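Side-chain contact in SusD homolog (Bacteroides thetaiotaomicron VPI-5482, PDB 3FDH), which probably binds glycans at the outer membrane as a SusD/RagB-family lipoprotein: residues E433-N436 against D437-M441. Numbering follows the deposited sequence.
Sequences ETYN and DFRRM
Arg-439 lies over the Tyr-435 ring one turn further along helix 431-443, in a buried contact within the largely helical SusD-like fold. Guanidinium and ring planes are only 14° apart, and NE of Arg-439 comes 3.2 Å from CE2 of Tyr-435, so the guanidinium lies nearly parallel over one face of the ring, NE above its rim. CD of Arg-439 adds a CH-pi contact, 3.9 Å from the Tyr-435 ring centroid. The bend in the arginine chain at chi3 (-68°) turns the guanidinium back over the ring, where its edge also meets the backbone: NE makes a weak hydrogen bond to Tyr-435 O, an oxygen that already accepts Arg-439 N in the regular helical pattern. The phenol OH reaches Pro-461 O.

Asn-436 lies alongside Arg-439, pointing the same way. Its OD1 takes a short but bent, weak bond from Arg-439 NH2 (2.7 Å, N-H...O angle 126°), with amide and guanidinium planes turned moderately against each other. The other end of the amide is used too: ND2 donates to Glu-433 OE1 at 3.0 Å, almost within its own amide plane but from above the carboxylate plane. The amide is thus held firmly at ND2 by Glu-433, itself salt-bridged to Arg-208, and only weakly at OD1. Beyond the helix, Arg-439 bonds to Leu-462 O and Asp-125 O and makes a cation-pi contact with Phe-126, tying helix 431-443 to helix 106-127.

Asp-437 and Arg-440, three residues apart, form a salt bridge, OD1 to NH2 at 2.9 Å, while Lys-420 and Glu-344 pair with the aspartate and arginine respectively; the basic partners probably offset the closeness of the Glu-433 carboxylate to that of Asp-437. Thr-434 OG1, hydrogen-bonded to Tyr-51 OH, has a longer link of 3.3 Å to a water that donates to Asp-437 OD2 at 2.8 Å.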
# COMPACT_ATOMS: atom_id res chain seq x y z
N GLU A 433 0.37 1.23 2.26
CA GLU A 433 1.68 1.82 2.61
C GLU A 433 1.53 3.29 3.07
O GLU A 433 2.25 3.74 3.94
CB GLU A 433 2.66 1.63 1.45
CG GLU A 433 4.06 2.15 1.68
CD GLU A 433 4.80 1.44 2.80
OE1 GLU A 433 4.36 0.40 3.28
OE2 GLU A 433 5.89 1.93 3.16
N THR A 434 0.60 4.03 2.49
CA THR A 434 0.42 5.44 2.91
C THR A 434 0.01 5.56 4.34
O THR A 434 0.42 6.47 5.07
CB THR A 434 -0.55 6.14 2.07
OG1 THR A 434 0.03 6.25 0.77
CG2 THR A 434 -0.84 7.54 2.65
N TYR A 435 -0.74 4.55 4.74
CA TYR A 435 -1.22 4.44 6.13
C TYR A 435 -0.07 4.12 7.12
O TYR A 435 -0.04 4.64 8.24
CB TYR A 435 -2.32 3.40 6.18
CG TYR A 435 -2.81 3.09 7.55
CD1 TYR A 435 -3.61 4.00 8.26
CD2 TYR A 435 -2.57 1.86 8.11
CE1 TYR A 435 -4.07 3.70 9.52
CE2 TYR A 435 -3.04 1.54 9.34
CZ TYR A 435 -3.80 2.46 10.04
OH TYR A 435 -4.25 2.06 11.26
N ASN A 436 0.89 3.34 6.68
CA ASN A 436 2.13 3.13 7.43
C ASN A 436 2.88 4.45 7.54
O ASN A 436 3.28 4.82 8.62
CB ASN A 436 3.04 2.10 6.78
CG ASN A 436 2.47 0.71 6.82
OD1 ASN A 436 1.81 0.33 7.81
ND2 ASN A 436 2.71 -0.08 5.75
N ASP A 437 3.06 5.16 6.43
CA ASP A 437 3.79 6.42 6.48
C ASP A 437 3.12 7.40 7.42
O ASP A 437 3.76 8.14 8.17
CB ASP A 437 3.86 7.09 5.10
CG ASP A 437 4.92 6.47 4.14
OD1 ASP A 437 6.04 6.14 4.56
OD2 ASP A 437 4.66 6.44 2.91
N PHE A 438 1.79 7.36 7.45
CA PHE A 438 1.03 8.37 8.22
C PHE A 438 1.27 8.14 9.68
O PHE A 438 1.53 9.06 10.47
CB PHE A 438 -0.50 8.29 7.95
CG PHE A 438 -1.27 9.40 8.59
CD1 PHE A 438 -1.38 10.63 7.99
CD2 PHE A 438 -1.78 9.25 9.83
CE1 PHE A 438 -2.02 11.66 8.62
CE2 PHE A 438 -2.43 10.26 10.46
CZ PHE A 438 -2.55 11.48 9.87
N ARG A 439 1.19 6.88 10.03
CA ARG A 439 1.36 6.49 11.41
C ARG A 439 2.83 6.65 11.85
O ARG A 439 3.14 6.95 13.00
CB ARG A 439 0.90 5.05 11.65
CG ARG A 439 -0.59 4.87 11.54
CD ARG A 439 -0.92 3.41 11.86
NE ARG A 439 -0.41 2.51 10.83
CZ ARG A 439 -0.21 1.22 10.99
NH1 ARG A 439 -0.41 0.68 12.16
NH2 ARG A 439 0.27 0.51 10.00
N ARG A 440 3.74 6.49 10.91
CA ARG A 440 5.16 6.63 11.23
C ARG A 440 5.38 8.10 11.55
O ARG A 440 6.07 8.42 12.52
CB ARG A 440 6.06 6.15 10.11
CG ARG A 440 7.52 6.48 10.30
CD ARG A 440 8.40 5.80 9.29
NE ARG A 440 8.07 6.13 7.91
CZ ARG A 440 8.61 7.16 7.25
NH1 ARG A 440 9.47 7.98 7.85
NH2 ARG A 440 8.24 7.38 6.02
N MSE A 441 4.81 8.98 10.72
CA MSE A 441 4.88 10.45 10.96
C MSE A 441 4.32 10.81 12.33
O MSE A 441 4.86 11.66 13.04
CB MSE A 441 4.16 11.24 9.92
CG MSE A 441 5.11 11.40 8.80
SE MSE A 441 4.57 12.36 7.16
CE MSE A 441 3.52 11.09 6.27
O HOH W 1 2.66 7.91 1.72